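Local coordinates for protein cellulase IBT99 (Metagenomes, PDB 6WBT) that probably hydrolyses 6-phospho-alpha-glucosides as a family 4 glycoside hydrolase that uses NAD and a manganese ion, at residues 117-120 with 121-124; 218-221 with 222-226. One frame throughout, in Å; residues are numbered along the deposited sequence.

Contact 1 of 2, residues 117-120 with 121-124. With NAD (nicotinamide-adenine-dinucleotide), chain G.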
loop_
_atom_site.group_PDB
_atom_site.type_symbol
_atom_site.label_atom_id
_atom_site.label_comp_id
_atom_site.label_asym_id
_atom_site.label_seq_id
_atom_site.Cartn_x
_atom_site.Cartn_y
_atom_site.Cartn_z
HETATM N N MSE A 117 -26.440 1.730 13.928
HETATM C CA MSE A 117 -26.382 0.770 12.832
HETATM C C MSE A 117 -27.781 0.442 12.328
HETATM O O MSE A 117 -27.998 0.270 11.128
HETATM C CB MSE A 117 -25.667 -0.509 13.277
HETATM C CG MSE A 117 -24.190 -0.321 13.567
HETATM SE SE MSE A 117 -23.273 -2.000 13.928
HETATM C CE MSE A 117 -24.139 -2.472 15.607
ATOM N N THR A 118 -28.732 0.351 13.263
ATOM C CA THR A 118 -30.124 0.131 12.884
ATOM C C THR A 118 -30.679 1.338 12.139
ATOM O O THR A 118 -31.342 1.193 11.104
ATOM C CB THR A 118 -30.963 -0.167 14.127
ATOM O OG1 THR A 118 -30.432 -1.318 14.794
ATOM C CG2 THR A 118 -32.409 -0.427 13.743
ATOM N N TYR A 119 -30.420 2.540 12.658
ATOM C CA TYR A 119 -30.810 3.758 11.957
ATOM C C TYR A 119 -30.115 3.867 10.606
ATOM O O TYR A 119 -30.686 4.412 9.654
ATOM C CB TYR A 119 -30.492 4.972 12.831
ATOM C CG TYR A 119 -30.939 6.306 12.274
ATOM C CD1 TYR A 119 -32.054 6.408 11.451
ATOM C CD2 TYR A 119 -30.241 7.467 12.577
ATOM C CE1 TYR A 119 -32.458 7.629 10.944
ATOM C CE2 TYR A 119 -30.637 8.690 12.076
ATOM C CZ TYR A 119 -31.744 8.766 11.260
ATOM O OH TYR A 119 -32.135 9.987 10.762
ATOM N N GLY A 120 -28.894 3.340 10.497
ATOM C CA GLY A 120 -28.170 3.429 9.240
ATOM C C GLY A 120 -28.800 2.608 8.132
ATOM O O GLY A 120 -28.929 3.077 6.998
HETATM N N MSE A 121 -29.202 1.378 8.439
HETATM C CA MSE A 121 -29.767 0.486 7.430
HETATM C C MSE A 121 -31.137 0.960 6.951
HETATM O O MSE A 121 -31.573 0.611 5.854
HETATM C CB MSE A 121 -29.865 -0.943 7.966
HETATM C CG MSE A 121 -28.518 -1.624 8.163
HETATM SE SE MSE A 121 -28.630 -3.560 7.958
HETATM C CE MSE A 121 -29.261 -3.625 6.113
ATOM N N ARG A 122 -31.820 1.755 7.779
ATOM C CA ARG A 122 -33.066 2.374 7.344
ATOM C C ARG A 122 -32.830 3.491 6.339
ATOM O O ARG A 122 -33.730 3.801 5.550
ATOM C CB ARG A 122 -33.842 2.927 8.539
ATOM C CG ARG A 122 -34.503 1.878 9.417
ATOM C CD ARG A 122 -35.557 2.518 10.311
ATOM N NE ARG A 122 -34.990 3.540 11.186
ATOM C CZ ARG A 122 -34.569 3.310 12.425
ATOM N NH1 ARG A 122 -34.650 2.090 12.939
ATOM N NH2 ARG A 122 -34.067 4.299 13.151
ATOM N N THR A 123 -31.641 4.092 6.341
ATOM C CA THR A 123 -31.364 5.282 5.550
ATOM C C THR A 123 -30.599 4.992 4.263
ATOM O O THR A 123 -30.553 5.861 3.386
ATOM C CB THR A 123 -30.572 6.296 6.392
ATOM O OG1 THR A 123 -31.044 6.265 7.745
ATOM C CG2 THR A 123 -30.739 7.711 5.848
ATOM N N ILE A 124 -30.019 3.798 4.120
ATOM C CA ILE A 124 -29.150 3.515 2.975
ATOM C C ILE A 124 -29.920 3.655 1.666
ATOM O O ILE A 124 -29.613 4.516 0.834
ATOM C CB ILE A 124 -28.517 2.118 3.108
ATOM C CG1 ILE A 124 -27.535 2.087 4.282
ATOM C CG2 ILE A 124 -27.817 1.721 1.817
ATOM C CD1 ILE A 124 -26.850 0.752 4.474
HETATM P PA NAD G . -37.613 14.687 12.279
HETATM O O1A NAD G . -38.014 13.276 12.550
HETATM O O2A NAD G . -38.171 15.756 13.159
HETATM O O5B NAD G . -37.937 15.033 10.744
HETATM C C5B NAD G . -37.387 14.194 9.691
HETATM C C4B NAD G . -38.211 14.364 8.438
HETATM O O4B NAD G . -37.708 13.484 7.397
HETATM C C3B NAD G . -39.709 14.037 8.565
HETATM O O3B NAD G . -40.477 15.092 7.999
HETATM C C2B NAD G . -39.855 12.762 7.727
HETATM O O2B NAD G . -41.158 12.544 7.229
HETATM C C1B NAD G . -38.812 13.030 6.652
HETATM N N9A NAD G . -38.426 11.852 5.884
HETATM C C8A NAD G . -38.299 10.569 6.355
HETATM N N7A NAD G . -37.946 9.708 5.434
HETATM C C5A NAD G . -37.843 10.464 4.276
HETATM C C6A NAD G . -37.507 10.125 2.952
HETATM N N6A NAD G . -37.205 8.891 2.560
HETATM N N1A NAD G . -37.502 11.120 2.034
HETATM C C2A NAD G . -37.810 12.361 2.435
HETATM N N3A NAD G . -38.139 12.795 3.649
HETATM C C4A NAD G . -38.140 11.789 4.539
HETATM O O3 NAD G . -36.013 14.787 12.308
HETATM P PN NAD G . -35.007 15.859 12.952
HETATM O O1N NAD G . -35.396 17.225 12.493
HETATM O O2N NAD G . -34.902 15.603 14.419
HETATM O O5D NAD G . -33.639 15.429 12.239
HETATM C C5D NAD G . -33.624 15.360 10.792
HETATM C C4D NAD G . -32.351 14.691 10.339
HETATM O O4D NAD G . -31.237 15.582 10.579
HETATM C C3D NAD G . -31.985 13.389 11.067
HETATM O O3D NAD G . -31.567 12.413 10.123
HETATM C C2D NAD G . -30.816 13.855 11.941
HETATM O O2D NAD G . -29.979 12.814 12.417
HETATM C C1D NAD G . -30.119 14.806 10.977
HETATM N N1N NAD G . -29.136 15.693 11.661
HETATM C C2N NAD G . -27.794 15.472 11.500
HETATM C C3N NAD G . -26.864 16.269 12.149
HETATM C C7N NAD G . -25.403 16.009 11.885
HETATM O O7N NAD G . -24.589 16.160 12.792
HETATM N N7N NAD G . -25.053 15.657 10.655
HETATM C C4N NAD G . -27.312 17.279 12.995
HETATM C C5N NAD G . -28.665 17.514 13.120
HETATM C C6N NAD G . -29.559 16.713 12.443
#

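Contact 2 of 2, residues 218-221 with 222-226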
loop_
_atom_site.group_PDB
_atom_site.type_symbol
_atom_site.label_atom_id
_atom_site.label_comp_id
_atom_site.label_asym_id
_atom_site.label_seq_id
_atom_site.Cartn_x
_atom_site.Cartn_y
_atom_site.Cartn_z
ATOM N N LYS A 218 -3.503 25.162 25.095
ATOM C CA LYS A 218 -4.333 25.919 26.026
ATOM C C LYS A 218 -5.725 25.310 26.144
ATOM O O LYS A 218 -6.319 25.307 27.228
ATOM C CB LYS A 218 -4.424 27.379 25.585
ATOM C CG LYS A 218 -5.005 28.309 26.637
ATOM C CD LYS A 218 -5.344 29.670 26.047
ATOM C CE LYS A 218 -4.178 30.245 25.259
ATOM N NZ LYS A 218 -2.965 30.420 26.105
ATOM N N LEU A 219 -6.262 24.791 25.037
ATOM C CA LEU A 219 -7.595 24.197 25.065
ATOM C C LEU A 219 -7.604 22.897 25.858
ATOM O O LEU A 219 -8.473 22.687 26.713
ATOM C CB LEU A 219 -8.096 23.967 23.641
ATOM C CG LEU A 219 -8.734 25.185 22.974
ATOM C CD1 LEU A 219 -8.945 24.936 21.495
ATOM C CD2 LEU A 219 -10.051 25.519 23.657
ATOM N N LYS A 220 -6.641 22.011 25.593
ATOM C CA LYS A 220 -6.594 20.745 26.315
ATOM C C LYS A 220 -6.296 20.940 27.796
ATOM O O LYS A 220 -6.560 20.033 28.591
ATOM C CB LYS A 220 -5.565 19.809 25.675
ATOM C CG LYS A 220 -4.136 20.321 25.686
ATOM C CD LYS A 220 -3.358 19.802 24.482
ATOM C CE LYS A 220 -3.470 18.294 24.340
ATOM N NZ LYS A 220 -2.714 17.796 23.157
ATOM N N GLU A 221 -5.763 22.099 28.185
ATOM C CA GLU A 221 -5.627 22.409 29.605
ATOM C C GLU A 221 -6.993 22.614 30.250
ATOM O O GLU A 221 -7.218 22.195 31.392
ATOM C CB GLU A 221 -4.760 23.654 29.791
ATOM C CG GLU A 221 -4.539 24.032 31.246
ATOM C CD GLU A 221 -4.430 25.529 31.452
ATOM O OE1 GLU A 221 -4.890 26.288 30.572
ATOM O OE2 GLU A 221 -3.886 25.946 32.495
ATOM N N HIS A 222 -7.916 23.257 29.531
ATOM C CA HIS A 222 -9.253 23.500 30.059
ATOM C C HIS A 222 -10.141 22.268 29.933
ATOM O O HIS A 222 -10.950 21.990 30.825
ATOM C CB HIS A 222 -9.892 24.686 29.334
ATOM C CG HIS A 222 -11.313 24.945 29.727
ATOM N ND1 HIS A 222 -11.666 25.911 30.645
ATOM C CD2 HIS A 222 -12.472 24.371 29.323
ATOM C CE1 HIS A 222 -12.979 25.920 30.790
ATOM N NE2 HIS A 222 -13.492 24.994 30.000
ATOM N N VAL A 223 -10.009 21.524 28.833
ATOM C CA VAL A 223 -10.892 20.386 28.595
ATOM C C VAL A 223 -10.609 19.265 29.588
ATOM O O VAL A 223 -11.528 18.567 30.033
ATOM C CB VAL A 223 -10.761 19.908 27.138
ATOM C CG1 VAL A 223 -11.627 18.682 26.897
ATOM C CG2 VAL A 223 -11.144 21.024 26.182
ATOM N N ARG A 224 -9.342 19.079 29.964
ATOM C CA ARG A 224 -8.993 18.012 30.895
ATOM C C ARG A 224 -9.599 18.218 32.277
ATOM O O ARG A 224 -9.742 17.247 33.028
ATOM C CB ARG A 224 -7.472 17.890 31.007
ATOM C CG ARG A 224 -6.824 17.171 29.837
ATOM C CD ARG A 224 -5.320 17.375 29.834
ATOM N NE ARG A 224 -4.702 16.864 28.615
ATOM C CZ ARG A 224 -3.462 17.151 28.231
ATOM N NH1 ARG A 224 -2.708 17.955 28.968
ATOM N NH2 ARG A 224 -2.979 16.642 27.108
ATOM N N LYS A 225 -9.967 19.449 32.629
ATOM C CA LYS A 225 -10.539 19.743 33.936
ATOM C C LYS A 225 -12.042 19.984 33.897
ATOM O O LYS A 225 -12.753 19.559 34.812
ATOM C CB LYS A 225 -9.840 20.958 34.556
ATOM C CG LYS A 225 -8.503 20.626 35.202
ATOM C CD LYS A 225 -7.381 21.517 34.693
ATOM C CE LYS A 225 -7.549 22.954 35.153
ATOM N NZ LYS A 225 -6.382 23.792 34.755
ATOM N N TYR A 226 -12.550 20.648 32.859
ATOM C CA TYR A 226 -13.970 20.958 32.767
ATOM C C TYR A 226 -14.631 20.416 31.508
ATOM O O TYR A 226 -15.840 20.610 31.330
ATOM C CB TYR A 226 -14.191 22.476 32.832
ATOM C CG TYR A 226 -13.345 23.182 33.864
ATOM C CD1 TYR A 226 -13.607 23.043 35.220
ATOM C CD2 TYR A 226 -12.287 23.996 33.482
ATOM C CE1 TYR A 226 -12.835 23.690 36.167
ATOM C CE2 TYR A 226 -11.512 24.648 34.419
ATOM C CZ TYR A 226 -11.790 24.493 35.760
ATOM O OH TYR A 226 -11.018 25.141 36.697
#

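Contact 1 of 2, residues 117-120 with 121-124
On a buried turn of helix 114-136, Tyr119 reaches the bound NAD and is tied to Arg122 and Thr123. The Tyr119 hydroxyl OH donates a hydrogen bond of 2.6 Å to O3D of the nicotinamide ribose, which meets the ring at its edge, in plane. With CG anti to the backbone N (chi1 -176°), the ring reaches out from the helix to the cofactor. A tyrosine suits the place: its flat ring packs while its hydroxyl binds a sugar. NAD lies against the Rossmann-type half of this family 4 enzyme, where Ser14, Asp40 and Arg87 also hold it. Arg122 bends at chi3 and folds back over the preceding turn, so that its NH2 lies 3.4 Å from Tyr119 CD1, the ring and guanidinium planes 33° apart. Tyr119 CA and Thr118 O lie over one guanidinium face, and NH1 approaches the Thr118 methyl CG2 at 3.5 Å. Asp97 pairs with NH2, Asn435 takes NH1 and Val88 O takes NE, a set that fixes the group's rotation. On the next residue, the Thr123 hydroxyl OG1 turns back along the helix and donates to Tyr119 O at 2.7 Å, satisfying a buried hydroxyl within the helix itself.

Contact 2 of 2, residues 218-221 with 222-226
Lys220 and Arg224, one turn apart on helix 216-226, run side by side and point the same way, an i to i+4 pairing in a partly buried contact, within the C-terminal sequence region of the family 4 glycosyl hydrolases. Backbone bonds set the spacing: Val223 N donates to Leu219 O at 2.9 Å, and Arg224 N to Lys220 O at 3.2 Å.

The packing between the two long side chains is aliphatic against flat. Lys220 leaves the backbone between its N and carbonyl carbon (chi1 62°) and bends at chi3, a course that runs it alongside the extended Arg224 chain and lays its CG over the centre of one guanidinium face. Lys220 CE comes to 3.3 Å from Arg224 NH2. Their like charges, Lys220 NZ and Arg224 NH2, are 4.1 Å apart, and carbonyl oxygens probably offset this: Asp260 O and Thr259 O accept from the lysine, Ser255 O from Arg224 NE. Long cationic chains suit such a place, since their methylenes pack while their ends reach neighbouring carbonyls.

Apolar contacts belong to the buried side. Leu219 packs on Met181 and Ile184 of helix 173-184, and with Val223 it also meets Leu262 of strand 262-263; both are branched and apolar, offering only carbon to these hydrophobic neighbours.

Charge pairing is found on the exposed side, where acid and base suit water. Glu221 and Lys225 form a long salt bridge, OE2 to NZ at 4.0 Å, while Lys225 CD rests 3.4 Å from Glu221 O.

How the contacts relate
From the N terminus, the chain reaches contact 1 in helix 114-136, and then contact 2 in helix 216-226. The two follow in series, neither nesting nor crossing. Each joins adjoining turns of a single helix, so neither closes a loop. Between them run strands 143-146 and 167-170 of the mixed sheet, then the antiparallel hairpin 192-197 with 202-210. Contact 1 connects its helix with the cofactor, helix 90-103 and helices 380-402 and 405-414 nearer the C terminus. Contact 2 sets its helix against helices 173-184 and 251-257 and strand 262-263. Their centres are 35 Å apart, on opposite sides of the chain's centre, and their nearest atoms remain about 26 Å apart.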